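TRAP dicarboxylate transporter-DctP subunit (Rhodobacter sphaeroides, PDB 4PE3) probably captures a small organic acid in the periplasm, as the solute-binding component of a TRAP transporter, and is seen here in its open, ligand-free form. Local coordinates at residues G148-G153 with P241-S246; K160-T165 with A229-Y234. One frame throughout, in Å; residues are numbered along the deposited sequence.

Contact 1 lies within one sheet of the two-lobed solute-binding fold, and contact 2 joins two loops beside the other. Contact 1 pairs the edge strand 144-150 with strand 243-248 in the five-stranded sheet, near the centre of the chain. Contact 2, its centre about 28 Å from that of contact 1, brings the loop after strand 157-159 against the loop after helix 225-228, beside the four-stranded sheet. In chain order the segments run 148-153, 160-165, 229-234, 241-246, so contact 2 falls wholly between the halves of contact 1. The chain thus passes from one sheet to the other after 148-153 and returns before 241-246, consistent with the paired crossovers that link the lobes of such proteins.

Contact 1 of 2, residues G148-G153 with P241-S246; sequences GVSTPG and PLVEVS
Residues 148-153 and 241-246 form an antiparallel strand pair at the edge of the five-stranded sheet in this solute-binding fold, and the pairing runs out into the two chain connections that lead to and from the other sheet. Two hydrogen-bonded pairs, Gly148 with Val245 and Ser150 with Val243, flank the non-hydrogen-bonded pair Val149 with Glu244. Val245 N reaches Gly148 O at 2.9 Å, nearly along the C=O axis, whereas Val243 N meets Ser150 O from 43° above the carbonyl plane, off its lone pairs. Ser150 N binds Val243 O at 2.8 Å, and Val149 CA adds a CA-H...O contact to that same oxygen.

On the face carrying Val149, its CG2 branch meets Leu242 CG at 3.3 Å, tighter than usual for two carbons, the side chains crossing at about a right angle; Met122, Ile123 and Val126 of helix 119-128 cover Val149 there. Glu244, on this same face, is held by Ser246 OG on the anti side of OE2, with His92 and Thr96 as further partners of its carboxylate. On the other face, Ser150 packs against Phe270 of helix 257-291 and Val243 against Ile93.

Past the strand ends, Pro152 CD lies 3.7 Å from Val243 CG2. With OG1 anti to the backbone N (chi1 -180°), Thr151 gives a hydrogen bond in the carbonyl plane to Pro241 O at 2.8 Å, while that same OG1 accepts from Gly153 N at 2.9 Å in an ST turn.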
ATOM      1  N   GLY A 148      10.661   7.551   4.817  1.00 13.29           N
ATOM      2  CA  GLY A 148       9.297   7.458   5.295  1.00 13.89           C
ATOM      3  C   GLY A 148       8.385   6.779   4.301  1.00 12.58           C
ATOM      4  O   GLY A 148       8.771   6.432   3.189  1.00 13.56           O
ATOM      5  N   VAL A 149       7.140   6.600   4.736  1.00 11.86           N
ATOM      6  CA  VAL A 149       6.187   5.781   4.022  1.00 12.95           C
ATOM      7  C   VAL A 149       5.113   6.639   3.360  1.00 12.19           C
ATOM      8  O   VAL A 149       4.794   7.749   3.810  1.00 13.18           O
ATOM      9  CB  VAL A 149       5.550   4.725   4.994  1.00 16.74           C
ATOM     10  CG1 VAL A 149       4.533   5.373   5.924  1.00 17.65           C
ATOM     11  CG2 VAL A 149       4.932   3.616   4.215  1.00 18.04           C
ATOM     12  N   SER A 150       4.561   6.117   2.270  1.00 12.59           N
ATOM     13  CA  SER A 150       3.376   6.684   1.659  1.00 12.96           C
ATOM     14  C   SER A 150       2.555   5.535   1.122  1.00 12.35           C
ATOM     15  O   SER A 150       2.899   4.388   1.316  1.00 11.96           O
ATOM     16  CB  SER A 150       3.801   7.628   0.546  1.00 18.32           C
ATOM     17  OG  SER A 150       4.693   6.991  -0.358  1.00 24.17           O
ATOM     18  N   THR A 151       1.445   5.842   0.459  1.00 12.42           N
ATOM     19  CA  THR A 151       0.642   4.805  -0.168  1.00 10.86           C
ATOM     20  C   THR A 151      -0.174   5.342  -1.351  1.00 10.52           C
ATOM     21  O   THR A 151      -0.614   6.478  -1.332  1.00 11.40           O
ATOM     22  CB  THR A 151      -0.303   4.168   0.885  1.00 11.81           C
ATOM     23  OG1 THR A 151      -1.100   3.140   0.282  1.00 11.30           O
ATOM     24  CG2 THR A 151      -1.209   5.217   1.462  1.00 11.98           C
ATOM     25  N   PRO A 152      -0.408   4.500  -2.357  1.00 10.57           N
ATOM     26  CA  PRO A 152      -1.388   4.870  -3.387  1.00 11.27           C
ATOM     27  C   PRO A 152      -2.835   4.612  -2.936  1.00  9.48           C
ATOM     28  O   PRO A 152      -3.771   4.832  -3.719  1.00 10.31           O
ATOM     29  CB  PRO A 152      -1.037   3.945  -4.545  1.00 12.18           C
ATOM     30  CG  PRO A 152      -0.474   2.728  -3.862  1.00 14.50           C
ATOM     31  CD  PRO A 152       0.298   3.252  -2.693  1.00 11.64           C
ATOM     32  N   GLY A 153      -3.021   4.123  -1.711  1.00  8.30           N
ATOM     33  CA  GLY A 153      -4.351   4.075  -1.119  1.00  7.94           C
ATOM     34  C   GLY A 153      -4.825   2.711  -0.655  1.00  8.19           C
ATOM     35  O   GLY A 153      -4.413   1.678  -1.183  1.00  9.49           O
ATOM     36  N   PRO A 241      -1.113  -0.907  -0.254  1.00 12.08           N
ATOM     37  CA  PRO A 241       0.310  -1.044  -0.576  1.00 13.08           C
ATOM     38  C   PRO A 241       1.208   0.027   0.050  1.00 15.75           C
ATOM     39  O   PRO A 241       0.852   1.195   0.136  1.00 14.19           O
ATOM     40  CB  PRO A 241       0.348  -0.936  -2.100  1.00 15.47           C
ATOM     41  CG  PRO A 241      -1.050  -1.219  -2.552  1.00 14.84           C
ATOM     42  CD  PRO A 241      -1.951  -0.770  -1.456  1.00 14.25           C
ATOM     43  N   LEU A 242       2.392  -0.396   0.483  1.00 10.99           N
ATOM     44  CA  LEU A 242       3.403   0.487   1.063  1.00 11.11           C
ATOM     45  C   LEU A 242       4.324   0.992  -0.034  1.00 15.88           C
ATOM     46  O   LEU A 242       4.916   0.202  -0.763  1.00 16.95           O
ATOM     47  CB  LEU A 242       4.218  -0.272   2.119  1.00 13.92           C
ATOM     48  CG  LEU A 242       5.131   0.496   3.059  1.00 17.90           C
ATOM     49  CD1 LEU A 242       5.492  -0.310   4.294  1.00 21.18           C
ATOM     50  CD2 LEU A 242       6.397   0.863   2.327  1.00 18.68           C
ATOM     51  N   VAL A 243       4.399   2.312  -0.152  1.00 12.66           N
ATOM     52  CA  VAL A 243       5.375   2.960  -1.032  1.00 11.95           C
ATOM     53  C   VAL A 243       6.439   3.596  -0.149  1.00 13.08           C
ATOM     54  O   VAL A 243       6.140   4.348   0.787  1.00 16.63           O
ATOM     55  CB  VAL A 243       4.691   3.992  -1.941  1.00 15.29           C
ATOM     56  CG1 VAL A 243       5.675   4.955  -2.524  1.00 17.05           C
ATOM     57  CG2 VAL A 243       3.953   3.263  -3.022  1.00 18.10           C
ATOM     58  N   GLU A 244       7.681   3.188  -0.364  1.00 12.77           N
ATOM     59  CA  GLU A 244       8.781   3.709   0.433  1.00 13.76           C
ATOM     60  C   GLU A 244       9.438   4.902  -0.247  1.00 13.60           C
ATOM     61  O   GLU A 244       9.521   4.947  -1.490  1.00 13.55           O
ATOM     62  CB  GLU A 244       9.854   2.636   0.652  1.00 14.46           C
ATOM     63  CG  GLU A 244      10.555   2.144  -0.615  1.00 13.05           C
ATOM     64  CD  GLU A 244      11.604   1.093  -0.326  1.00 14.95           C
ATOM     65  OE1 GLU A 244      11.277  -0.112  -0.375  1.00 16.83           O
ATOM     66  OE2 GLU A 244      12.780   1.459  -0.046  1.00 14.58           O
ATOM     67  N   VAL A 245       9.869   5.866   0.568  1.00 12.15           N
ATOM     68  CA  VAL A 245      10.754   6.947   0.138  1.00 12.27           C
ATOM     69  C   VAL A 245      12.065   6.675   0.856  1.00 13.79           C
ATOM     70  O   VAL A 245      12.131   6.705   2.088  1.00 13.94           O
ATOM     71  CB  VAL A 245      10.213   8.335   0.546  1.00 12.38           C
ATOM     72  CG1 VAL A 245      11.135   9.436   0.124  1.00 14.47           C
ATOM     73  CG2 VAL A 245       8.829   8.562  -0.059  1.00 12.15           C
ATOM     74  N   SER A 246      13.085   6.356   0.071  1.00 14.36           N
ATOM     75  CA  SER A 246      14.378   5.918   0.598  1.00 15.15           C
ATOM     76  C   SER A 246      15.505   6.490  -0.251  1.00 15.97           C
ATOM     77  O   SER A 246      15.293   6.807  -1.431  1.00 15.53           O
ATOM     78  CB  SER A 246      14.467   4.404   0.556  1.00 15.15           C
ATOM     79  OG  SER A 246      13.381   3.821   1.259  1.00 14.68           O
TER

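Contact 2 of 2, residues K160-T165 with A229-Y234. With EDO (1,2-ethanediol), chain D.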
ATOM      1  N   LYS A 160     -20.766  -7.989  -6.128  1.00  9.95           N
ATOM      2  CA  LYS A 160     -22.145  -8.063  -6.588  1.00 12.48           C
ATOM      3  C   LYS A 160     -23.091  -8.543  -5.502  1.00 12.06           C
ATOM      4  O   LYS A 160     -24.295  -8.316  -5.596  1.00 12.88           O
ATOM      5  CB  LYS A 160     -22.300  -9.064  -7.738  1.00 16.83           C
ATOM      6  CG  LYS A 160     -21.651  -8.695  -9.019  1.00 17.57           C
ATOM      7  CD  LYS A 160     -21.700  -9.830 -10.045  1.00 20.87           C
ATOM      8  CE  LYS A 160     -23.113 -10.076 -10.578  1.00 19.91           C
ATOM      9  NZ  LYS A 160     -23.049 -10.866 -11.843  1.00 30.55           N
ATOM     10  N   VAL A 161     -22.542  -9.241  -4.491  1.00 10.56           N
ATOM     11  CA  VAL A 161     -23.326  -9.859  -3.432  1.00 10.88           C
ATOM     12  C   VAL A 161     -23.119  -9.094  -2.127  1.00 11.59           C
ATOM     13  O   VAL A 161     -22.060  -8.510  -1.894  1.00 10.71           O
ATOM     14  CB  VAL A 161     -22.976 -11.365  -3.249  1.00 13.91           C
ATOM     15  CG1 VAL A 161     -23.333 -12.163  -4.505  1.00 13.21           C
ATOM     16  CG2 VAL A 161     -21.507 -11.573  -2.870  1.00 17.04           C
ATOM     17  N   PRO A 162     -24.141  -9.063  -1.273  1.00 12.20           N
ATOM     18  CA  PRO A 162     -23.987  -8.296  -0.032  1.00 11.35           C
ATOM     19  C   PRO A 162     -23.054  -8.968   0.968  1.00 11.78           C
ATOM     20  O   PRO A 162     -23.340 -10.092   1.400  1.00 14.80           O
ATOM     21  CB  PRO A 162     -25.409  -8.246   0.522  1.00 15.89           C
ATOM     22  CG  PRO A 162     -26.113  -9.425  -0.111  1.00 16.75           C
ATOM     23  CD  PRO A 162     -25.500  -9.602  -1.450  1.00 13.46           C
ATOM     24  N   LEU A 163     -21.957  -8.291   1.302  1.00 11.75           N
ATOM     25  CA  LEU A 163     -20.985  -8.761   2.275  1.00 10.19           C
ATOM     26  C   LEU A 163     -20.940  -7.809   3.453  1.00 12.59           C
ATOM     27  O   LEU A 163     -20.492  -6.668   3.328  1.00 13.07           O
ATOM     28  CB  LEU A 163     -19.607  -8.812   1.634  1.00 12.78           C
ATOM     29  CG  LEU A 163     -19.491  -9.571   0.310  1.00 12.37           C
ATOM     30  CD1 LEU A 163     -18.115  -9.317  -0.256  1.00 13.23           C
ATOM     31  CD2 LEU A 163     -19.747 -11.082   0.441  1.00 14.08           C
ATOM     32  N   ASP A 164     -21.397  -8.283   4.606  1.00 13.92           N
ATOM     33  CA  ASP A 164     -21.269  -7.536   5.851  1.00 15.03           C
ATOM     34  C   ASP A 164     -20.409  -8.251   6.874  1.00 16.91           C
ATOM     35  O   ASP A 164     -20.007  -7.631   7.857  1.00 19.23           O
ATOM     36  CB  ASP A 164     -22.646  -7.247   6.443  1.00 17.10           C
ATOM     37  CG  ASP A 164     -23.420  -6.263   5.587  1.00 18.94           C
ATOM     38  OD1 ASP A 164     -22.994  -5.090   5.473  1.00 17.65           O
ATOM     39  OD2 ASP A 164     -24.414  -6.671   4.965  1.00 20.66           O
ATOM     40  N   THR A 165     -20.130  -9.534   6.654  1.00 14.57           N
ATOM     41  CA  THR A 165     -19.309 -10.302   7.591  1.00 14.03           C
ATOM     42  C   THR A 165     -18.284 -11.131   6.824  1.00 15.73           C
ATOM     43  O   THR A 165     -18.446 -11.377   5.618  1.00 14.64           O
ATOM     44  CB  THR A 165     -20.147 -11.270   8.426  1.00 18.37           C
ATOM     45  OG1 THR A 165     -20.633 -12.301   7.562  1.00 18.55           O
ATOM     46  CG2 THR A 165     -21.310 -10.544   9.133  1.00 18.90           C
ATOM     47  N   ALA A 229     -21.903  -4.176  -9.944  1.00  8.43           N
ATOM     48  CA  ALA A 229     -21.688  -4.972  -8.729  1.00  8.50           C
ATOM     49  C   ALA A 229     -21.990  -4.039  -7.567  1.00 10.08           C
ATOM     50  O   ALA A 229     -21.117  -3.331  -7.069  1.00  8.37           O
ATOM     51  CB  ALA A 229     -20.263  -5.483  -8.692  1.00  9.77           C
ATOM     52  N   PRO A 230     -23.264  -3.974  -7.157  1.00  8.79           N
ATOM     53  CA  PRO A 230     -23.738  -2.837  -6.359  1.00  7.87           C
ATOM     54  C   PRO A 230     -23.621  -3.003  -4.833  1.00  8.64           C
ATOM     55  O   PRO A 230     -24.332  -2.325  -4.113  1.00 10.60           O
ATOM     56  CB  PRO A 230     -25.203  -2.696  -6.812  1.00 10.93           C
ATOM     57  CG  PRO A 230     -25.600  -4.081  -7.176  1.00 11.83           C
ATOM     58  CD  PRO A 230     -24.386  -4.758  -7.731  1.00  8.51           C
ATOM     59  N   HIS A 231     -22.661  -3.798  -4.380  1.00  8.23           N
ATOM     60  CA  HIS A 231     -22.390  -3.967  -2.958  1.00  9.20           C
ATOM     61  C   HIS A 231     -20.912  -3.814  -2.625  1.00  9.36           C
ATOM     62  O   HIS A 231     -20.290  -4.701  -2.035  1.00  8.93           O
ATOM     63  CB  HIS A 231     -22.871  -5.347  -2.494  1.00  9.64           C
ATOM     64  CG  HIS A 231     -24.354  -5.469  -2.428  1.00 10.93           C
ATOM     65  ND1 HIS A 231     -25.112  -4.769  -1.519  1.00 11.44           N
ATOM     66  CD2 HIS A 231     -25.221  -6.192  -3.172  1.00 12.46           C
ATOM     67  CE1 HIS A 231     -26.387  -5.063  -1.696  1.00 11.36           C
ATOM     68  NE2 HIS A 231     -26.480  -5.911  -2.700  1.00 13.53           N
ATOM     69  N   PRO A 232     -20.319  -2.665  -2.966  1.00  7.41           N
ATOM     70  CA  PRO A 232     -18.918  -2.455  -2.578  1.00  8.01           C
ATOM     71  C   PRO A 232     -18.705  -2.428  -1.070  1.00  7.97           C
ATOM     72  O   PRO A 232     -19.631  -2.099  -0.320  1.00  8.37           O
ATOM     73  CB  PRO A 232     -18.604  -1.082  -3.183  1.00  6.79           C
ATOM     74  CG  PRO A 232     -19.924  -0.386  -3.254  1.00  8.44           C
ATOM     75  CD  PRO A 232     -20.895  -1.488  -3.623  1.00  7.91           C
ATOM     76  N   VAL A 233     -17.481  -2.752  -0.643  1.00  7.50           N
ATOM     77  CA  VAL A 233     -17.083  -2.562   0.736  1.00  8.31           C
ATOM     78  C   VAL A 233     -16.081  -1.425   0.765  1.00  7.48           C
ATOM     79  O   VAL A 233     -15.015  -1.480   0.128  1.00  7.93           O
ATOM     80  CB  VAL A 233     -16.508  -3.840   1.370  1.00  8.43           C
ATOM     81  CG1 VAL A 233     -16.227  -3.625   2.855  1.00  9.81           C
ATOM     82  CG2 VAL A 233     -17.468  -5.004   1.226  1.00  9.15           C
ATOM     83  N   TYR A 234     -16.425  -0.385   1.521  1.00  8.56           N
ATOM     84  CA  TYR A 234     -15.619   0.809   1.652  1.00  8.92           C
ATOM     85  C   TYR A 234     -15.787   1.369   3.061  1.00 10.38           C
ATOM     86  O   TYR A 234     -16.932   1.550   3.510  1.00  9.79           O
ATOM     87  CB  TYR A 234     -16.070   1.878   0.629  1.00  9.28           C
ATOM     88  CG  TYR A 234     -15.360   3.173   0.898  1.00 10.38           C
ATOM     89  CD1 TYR A 234     -14.066   3.373   0.436  1.00  9.10           C
ATOM     90  CD2 TYR A 234     -15.941   4.163   1.673  1.00 11.06           C
ATOM     91  CE1 TYR A 234     -13.359   4.539   0.731  1.00  7.84           C
ATOM     92  CE2 TYR A 234     -15.250   5.344   1.981  1.00 11.59           C
ATOM     93  CZ  TYR A 234     -13.964   5.529   1.497  1.00 10.30           C
ATOM     94  OH  TYR A 234     -13.304   6.698   1.833  1.00 11.56           O
TER
HETATM   95  C1  EDO D 403      -9.733   6.480   2.134  1.00 11.63           C
HETATM   96  O1  EDO D 403     -10.747   6.761   1.161  1.00 10.95           O
HETATM   97  C2  EDO D 403      -9.462   4.979   2.229  1.00 11.76           C
HETATM   98  O2  EDO D 403     -10.582   4.312   2.793  1.00 16.39           O
HETATM   99  O   HOH W   1     -20.626  -6.150   0.187  1.00 11.83           O
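His231 lays its imidazole against the backbone and ring of Pro162: Pro162 CB stands 4.0 Å from the ring centroid and only 6° off its normal, a CH-pi contact over the face, with Pro162 CA above the same face toward the rim. Lys160 O comes to the ring's edge near its plane, 3.4 Å from His231 CD2. With CG anti to the carbonyl carbon (chi1 -72°), the ring reaches out over Pro162, and His231 CB sits 3.3 Å from Val161 O. Farther back, Lys160 CG touches Ala229 CB at 3.5 Å; the lysine amine goes on to the carbonyl of Leu204.

No direct hydrogen bond joins the segments. A water bridges them instead, accepting from Leu163 N at 2.8 Å and lying 2.7 Å from His231 O, to which it probably donates. Both are loops packed beside edge strand 157-159 of the four-stranded sheet in this two-lobed solute-binding fold, and backbone bonds from His231 to Ser159 and from Val233 to Phe157 tie the second loop to it. In the next shell His298 hydrogen-bonds His231 ND1 through its NE2 and Asp164 OD1 through its ND1, linking the imidazole to the carboxylate, while Trp300 NE1 binds Leu163 O.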